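Local coordinates for holo-[acyl-carrier-protein] synthase (PDB 5XUM) that is a holo-ACP synthase of the AcpS type, a member of the 4'-phosphopantetheinyl transferase superfamily, at residues K109-L123 with E128-T141. Sequence-based numbering, arbitrary orientation.
Sequences KRKGDIIVEGDESFL and EVLERSVEGWEIET
The indole of Trp137 lies between the aliphatic chain of Glu120, from the helix that begins there, and Arg132 on the neighbouring strand. Glu120 CG sits 4.1 Å from the centroid of the six-membered ring, an off-centre CH-pi contact, while Arg132 CD lies over the centre of the opposite face. Leu123 reaches the pyrrole part obliquely, its CD1 3.6 Å from Trp137 CD1. OE1 of Glu120 forms a salt bridge with Arg124 in the same helix.

Having crossed the ring, Arg132 presents the edge of its guanidinium to Glu117. NH2 of Arg132 donates to the syn lone pair of Glu117 OE2 at 3.0 Å, a nearly straight bond (171°), with the two planar groups nearly coplanar. Glu117 meets it by bending at chi2 (74°).

Strand 114-117 lies between 137-140 and 158-162, antiparallel to both, in a four-stranded sheet whose opposite edge is 128-132; this small sheet stands apart from the one formed by 2-11, 90-97 and 100-108. Val116 and Trp137 form a hydrogen-bonded pair, and Leu130 and Glu131 opposite Glu138 make a classic beta bulge. Ile114 and Val116 press against Ile139, Val116 CG2 coming within 3.8 Å of Ile139 CD1, on the face covered by helix 145-154. On the reverse face, Ile115 CD1 rests on the methylenes of Glu138.

Beyond the strand pairing, two glutamates grip the 109-113 loop. Glu138, fully extended, accepts from Asp113 N at 3.0 Å on the anti side of OE1; Glu140 folds back at chi2 (58°), and its OE1 takes a short bond from Gly112 N (2.7 Å). Lys109 approaches that carboxylate from the opposite direction in a weakly bonded salt bridge, and its NZ also donates to Thr141 O at 3.1 Å.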
loop_
_atom_site.group_PDB
_atom_site.type_symbol
_atom_site.label_atom_id
_atom_site.label_comp_id
_atom_site.label_asym_id
_atom_site.label_seq_id
_atom_site.Cartn_x
_atom_site.Cartn_y
_atom_site.Cartn_z
ATOM N N LYS A 109 -6.794 -8.125 3.254
ATOM C CA LYS A 109 -7.597 -9.049 4.046
ATOM C C LYS A 109 -7.308 -8.804 5.523
ATOM O O LYS A 109 -6.207 -9.077 6.008
ATOM C CB LYS A 109 -7.330 -10.509 3.648
ATOM C CG LYS A 109 -7.899 -11.570 4.596
ATOM C CD LYS A 109 -9.412 -11.482 4.737
ATOM C CE LYS A 109 -9.930 -12.483 5.759
ATOM N NZ LYS A 109 -11.291 -12.113 6.232
ATOM N N ARG A 110 -8.298 -8.259 6.222
ATOM C CA ARG A 110 -8.208 -8.078 7.664
ATOM C C ARG A 110 -8.909 -9.228 8.362
ATOM O O ARG A 110 -9.934 -9.721 7.884
ATOM C CB ARG A 110 -8.869 -6.774 8.100
ATOM C CG ARG A 110 -8.123 -5.506 7.730
ATOM C CD ARG A 110 -8.733 -4.337 8.484
ATOM N NE ARG A 110 -8.403 -3.044 7.894
ATOM C CZ ARG A 110 -8.979 -1.898 8.244
ATOM N NH1 ARG A 110 -9.925 -1.884 9.176
ATOM N NH2 ARG A 110 -8.617 -0.765 7.658
ATOM N N LYS A 111 -8.348 -9.650 9.492
ATOM C CA LYS A 111 -9.013 -10.586 10.390
ATOM C C LYS A 111 -10.316 -9.941 10.856
ATOM O O LYS A 111 -10.314 -8.801 11.325
ATOM C CB LYS A 111 -8.101 -10.910 11.583
ATOM C CG LYS A 111 -8.726 -11.774 12.672
ATOM C CD LYS A 111 -7.809 -11.860 13.886
ATOM C CE LYS A 111 -8.506 -12.469 15.095
ATOM N NZ LYS A 111 -8.716 -13.938 14.963
ATOM N N GLY A 112 -11.424 -10.661 10.691
ATOM C CA GLY A 112 -12.737 -10.173 11.105
ATOM C C GLY A 112 -13.274 -9.070 10.217
ATOM O O GLY A 112 -13.103 -9.110 8.993
ATOM N N ASP A 113 -13.922 -8.084 10.844
ATOM C CA ASP A 113 -14.519 -6.928 10.152
ATOM C C ASP A 113 -15.609 -7.308 9.148
ATOM O O ASP A 113 -15.855 -6.594 8.172
ATOM C CB ASP A 113 -13.443 -6.042 9.497
ATOM C CG ASP A 113 -13.068 -4.844 10.352
ATOM O OD1 ASP A 113 -13.981 -4.155 10.856
ATOM O OD2 ASP A 113 -11.856 -4.577 10.504
ATOM N N ILE A 114 -16.255 -8.441 9.404
ATOM C CA ILE A 114 -17.409 -8.884 8.639
ATOM C C ILE A 114 -18.577 -8.986 9.620
ATOM O O ILE A 114 -18.533 -9.775 10.565
ATOM C CB ILE A 114 -17.132 -10.231 7.934
ATOM C CG1 ILE A 114 -16.037 -10.054 6.871
ATOM C CG2 ILE A 114 -18.399 -10.788 7.298
ATOM C CD1 ILE A 114 -15.185 -11.282 6.652
ATOM N N ILE A 115 -19.602 -8.164 9.405
ATOM C CA ILE A 115 -20.728 -8.064 10.335
ATOM C C ILE A 115 -21.945 -8.806 9.790
ATOM O O ILE A 115 -22.375 -8.567 8.660
ATOM C CB ILE A 115 -21.092 -6.591 10.661
ATOM C CG1 ILE A 115 -19.836 -5.749 10.960
ATOM C CG2 ILE A 115 -22.111 -6.516 11.799
ATOM C CD1 ILE A 115 -19.013 -6.192 12.158
ATOM N N VAL A 116 -22.481 -9.711 10.609
ATOM C CA VAL A 116 -23.613 -10.560 10.237
ATOM C C VAL A 116 -24.669 -10.557 11.346
ATOM O O VAL A 116 -24.341 -10.698 12.526
ATOM C CB VAL A 116 -23.159 -12.016 9.963
ATOM C CG1 VAL A 116 -24.355 -12.924 9.711
ATOM C CG2 VAL A 116 -22.198 -12.078 8.783
ATOM N N GLU A 117 -25.933 -10.393 10.960
ATOM C CA GLU A 117 -27.047 -10.459 11.906
ATOM C C GLU A 117 -27.778 -11.796 11.787
ATOM O O GLU A 117 -28.161 -12.206 10.689
ATOM C CB GLU A 117 -28.014 -9.288 11.686
ATOM C CG GLU A 117 -29.162 -9.195 12.689
ATOM C CD GLU A 117 -28.726 -8.706 14.062
ATOM O OE1 GLU A 117 -29.084 -7.564 14.424
ATOM O OE2 GLU A 117 -28.031 -9.455 14.784
ATOM N N GLY A 118 -27.959 -12.469 12.923
ATOM C CA GLY A 118 -28.663 -13.752 12.964
ATOM C C GLY A 118 -28.527 -14.501 14.279
ATOM O O GLY A 118 -28.052 -13.947 15.274
ATOM N N ASP A 119 -28.949 -15.764 14.275
ATOM C CA ASP A 119 -28.899 -16.623 15.461
ATOM C C ASP A 119 -27.461 -16.952 15.853
ATOM O O ASP A 119 -26.668 -17.399 15.021
ATOM C CB ASP A 119 -29.695 -17.913 15.225
ATOM C CG ASP A 119 -29.607 -18.883 16.395
ATOM O OD1 ASP A 119 -29.966 -18.498 17.530
ATOM O OD2 ASP A 119 -29.183 -20.038 16.175
ATOM N N GLU A 120 -27.144 -16.731 17.130
ATOM C CA GLU A 120 -25.801 -16.946 17.672
ATOM C C GLU A 120 -25.312 -18.383 17.475
ATOM O O GLU A 120 -24.173 -18.603 17.054
ATOM C CB GLU A 120 -25.764 -16.569 19.157
ATOM C CG GLU A 120 -24.376 -16.588 19.784
ATOM C CD GLU A 120 -24.381 -16.238 21.264
ATOM O OE1 GLU A 120 -23.442 -16.663 21.973
ATOM O OE2 GLU A 120 -25.313 -15.539 21.722
ATOM N N SER A 121 -26.183 -19.347 17.773
ATOM C CA SER A 121 -25.867 -20.769 17.653
ATOM C C SER A 121 -25.591 -21.186 16.206
ATOM O O SER A 121 -24.659 -21.949 15.947
ATOM C CB SER A 121 -26.994 -21.617 18.249
ATOM O OG SER A 121 -26.657 -22.992 18.234
ATOM N N PHE A 122 -26.401 -20.679 15.277
ATOM C CA PHE A 122 -26.219 -20.921 13.843
ATOM C C PHE A 122 -24.832 -20.483 13.371
ATOM O O PHE A 122 -24.174 -21.197 12.610
ATOM C CB PHE A 122 -27.306 -20.191 13.041
ATOM C CG PHE A 122 -27.136 -20.279 11.543
ATOM C CD1 PHE A 122 -27.765 -21.283 10.814
ATOM C CD2 PHE A 122 -26.358 -19.346 10.859
ATOM C CE1 PHE A 122 -27.616 -21.361 9.437
ATOM C CE2 PHE A 122 -26.202 -19.421 9.480
ATOM C CZ PHE A 122 -26.832 -20.431 8.769
ATOM N N LEU A 123 -24.401 -19.309 13.830
ATOM C CA LEU A 123 -23.138 -18.715 13.393
ATOM C C LEU A 123 -21.914 -19.394 14.001
ATOM O O LEU A 123 -20.911 -19.580 13.313
ATOM C CB LEU A 123 -23.115 -17.209 13.683
ATOM C CG LEU A 123 -24.172 -16.327 13.004
ATOM C CD1 LEU A 123 -24.126 -14.914 13.572
ATOM C CD2 LEU A 123 -24.022 -16.301 11.489
ATOM N N GLU A 128 -15.969 -18.609 13.193
ATOM C CA GLU A 128 -15.316 -18.069 14.373
ATOM C C GLU A 128 -15.956 -16.715 14.679
ATOM O O GLU A 128 -15.779 -15.753 13.931
ATOM C CB GLU A 128 -13.814 -17.918 14.106
ATOM C CG GLU A 128 -12.991 -17.419 15.285
ATOM C CD GLU A 128 -11.530 -17.185 14.933
ATOM O OE1 GLU A 128 -10.746 -16.861 15.850
ATOM O OE2 GLU A 128 -11.155 -17.324 13.747
ATOM N N VAL A 129 -16.724 -16.662 15.765
ATOM C CA VAL A 129 -17.415 -15.441 16.186
ATOM C C VAL A 129 -16.530 -14.659 17.157
ATOM O O VAL A 129 -16.019 -15.218 18.128
ATOM C CB VAL A 129 -18.793 -15.756 16.819
ATOM C CG1 VAL A 129 -19.442 -14.502 17.387
ATOM C CG2 VAL A 129 -19.714 -16.405 15.795
ATOM N N LEU A 130 -16.355 -13.367 16.885
ATOM C CA LEU A 130 -15.393 -12.540 17.620
ATOM C C LEU A 130 -16.031 -11.582 18.627
ATOM O O LEU A 130 -15.691 -11.612 19.812
ATOM C CB LEU A 130 -14.493 -11.768 16.646
ATOM C CG LEU A 130 -13.548 -12.578 15.752
ATOM C CD1 LEU A 130 -13.078 -11.736 14.573
ATOM C CD2 LEU A 130 -12.362 -13.125 16.538
ATOM N N GLU A 131 -16.943 -10.734 18.153
ATOM C CA GLU A 131 -17.567 -9.705 18.989
ATOM C C GLU A 131 -19.026 -9.449 18.624
ATOM O O GLU A 131 -19.462 -9.748 17.510
ATOM C CB GLU A 131 -16.782 -8.389 18.904
ATOM C CG GLU A 131 -15.636 -8.266 19.897
ATOM C CD GLU A 131 -14.966 -6.903 19.866
ATOM O OE1 GLU A 131 -15.663 -5.889 19.634
ATOM O OE2 GLU A 131 -13.738 -6.841 20.083
ATOM N N ARG A 132 -19.765 -8.888 19.578
ATOM C CA ARG A 132 -21.146 -8.466 19.365
ATOM C C ARG A 132 -21.234 -6.942 19.411
ATOM O O ARG A 132 -20.664 -6.304 20.299
ATOM C CB ARG A 132 -22.072 -9.101 20.417
ATOM C CG ARG A 132 -23.514 -8.601 20.412
ATOM C CD ARG A 132 -24.300 -9.091 19.204
ATOM N NE ARG A 132 -25.499 -8.284 18.973
ATOM C CZ ARG A 132 -26.348 -8.456 17.961
ATOM N NH1 ARG A 132 -27.402 -7.662 17.846
ATOM N NH2 ARG A 132 -26.153 -9.414 17.064
ATOM N N SER A 133 -21.944 -6.369 18.445
ATOM C CA SER A 133 -22.180 -4.930 18.393
ATOM C C SER A 133 -23.647 -4.640 18.077
ATOM O O SER A 133 -24.455 -5.563 17.946
ATOM C CB SER A 133 -21.263 -4.273 17.356
ATOM O OG SER A 133 -21.521 -4.774 16.055
ATOM N N VAL A 134 -23.984 -3.358 17.957
ATOM C CA VAL A 134 -25.346 -2.930 17.627
ATOM C C VAL A 134 -25.717 -3.348 16.198
ATOM O O VAL A 134 -26.876 -3.672 15.920
ATOM C CB VAL A 134 -25.529 -1.402 17.805
ATOM C CG1 VAL A 134 -26.999 -1.015 17.721
ATOM C CG2 VAL A 134 -24.945 -0.940 19.134
ATOM N N GLU A 135 -24.726 -3.353 15.308
ATOM C CA GLU A 135 -24.928 -3.747 13.911
ATOM C C GLU A 135 -25.118 -5.258 13.748
ATOM O O GLU A 135 -25.825 -5.702 12.841
ATOM C CB GLU A 135 -23.770 -3.267 13.029
ATOM C CG GLU A 135 -23.677 -1.756 12.859
ATOM C CD GLU A 135 -22.745 -1.098 13.861
ATOM O OE1 GLU A 135 -22.965 -1.245 15.083
ATOM O OE2 GLU A 135 -21.791 -0.420 13.422
ATOM N N GLY A 136 -24.480 -6.037 14.620
ATOM C CA GLY A 136 -24.609 -7.496 14.603
ATOM C C GLY A 136 -23.402 -8.230 15.160
ATOM O O GLY A 136 -22.664 -7.695 15.992
ATOM N N TRP A 137 -23.210 -9.465 14.699
ATOM C CA TRP A 137 -22.072 -10.287 15.104
ATOM C C TRP A 137 -20.904 -10.090 14.179
ATOM O O TRP A 137 -21.064 -10.095 12.954
ATOM C CB TRP A 137 -22.460 -11.761 15.124
ATOM C CG TRP A 137 -23.531 -12.102 16.134
ATOM C CD1 TRP A 137 -24.899 -12.237 15.912
ATOM C CD2 TRP A 137 -23.352 -12.364 17.569
ATOM N NE1 TRP A 137 -25.557 -12.554 17.073
ATOM C CE2 TRP A 137 -24.689 -12.645 18.106
ATOM C CE3 TRP A 137 -22.260 -12.391 18.432
ATOM C CZ2 TRP A 137 -24.897 -12.939 19.445
ATOM C CZ3 TRP A 137 -22.483 -12.690 19.783
ATOM C CH2 TRP A 137 -23.771 -12.955 20.275
ATOM N N GLU A 138 -19.717 -9.911 14.757
ATOM C CA GLU A 138 -18.485 -9.852 13.976
ATOM C C GLU A 138 -17.902 -11.255 13.850
ATOM O O GLU A 138 -17.649 -11.924 14.855
ATOM C CB GLU A 138 -17.462 -8.896 14.607
ATOM C CG GLU A 138 -16.250 -8.625 13.718
ATOM C CD GLU A 138 -15.147 -7.833 14.404
ATOM O OE1 GLU A 138 -14.063 -7.694 13.799
ATOM O OE2 GLU A 138 -15.349 -7.349 15.541
ATOM N N ILE A 139 -17.708 -11.698 12.612
ATOM C CA ILE A 139 -17.170 -13.030 12.339
ATOM C C ILE A 139 -15.884 -12.957 11.519
ATOM O O ILE A 139 -15.629 -11.964 10.830
ATOM C CB ILE A 139 -18.199 -13.940 11.615
ATOM C CG1 ILE A 139 -18.595 -13.353 10.249
ATOM C CG2 ILE A 139 -19.425 -14.183 12.495
ATOM C CD1 ILE A 139 -19.209 -14.354 9.293
ATOM N N GLU A 140 -15.070 -14.004 11.618
ATOM C CA GLU A 140 -13.960 -14.198 10.699
ATOM C C GLU A 140 -14.337 -15.282 9.698
ATOM O O GLU A 140 -14.736 -16.382 10.083
ATOM C CB GLU A 140 -12.665 -14.555 11.447
ATOM C CG GLU A 140 -11.541 -15.136 10.584
ATOM C CD GLU A 140 -11.085 -14.231 9.439
ATOM O OE1 GLU A 140 -11.443 -13.035 9.407
ATOM O OE2 GLU A 140 -10.354 -14.725 8.555
ATOM N N THR A 141 -14.234 -14.950 8.415
ATOM C CA THR A 141 -14.457 -15.913 7.340
ATOM C C THR A 141 -13.643 -15.549 6.097
ATOM O O THR A 141 -13.364 -14.372 5.846
ATOM C CB THR A 141 -15.958 -16.069 6.984
ATOM O OG1 THR A 141 -16.101 -17.001 5.905
ATOM C CG2 THR A 141 -16.587 -14.739 6.577
#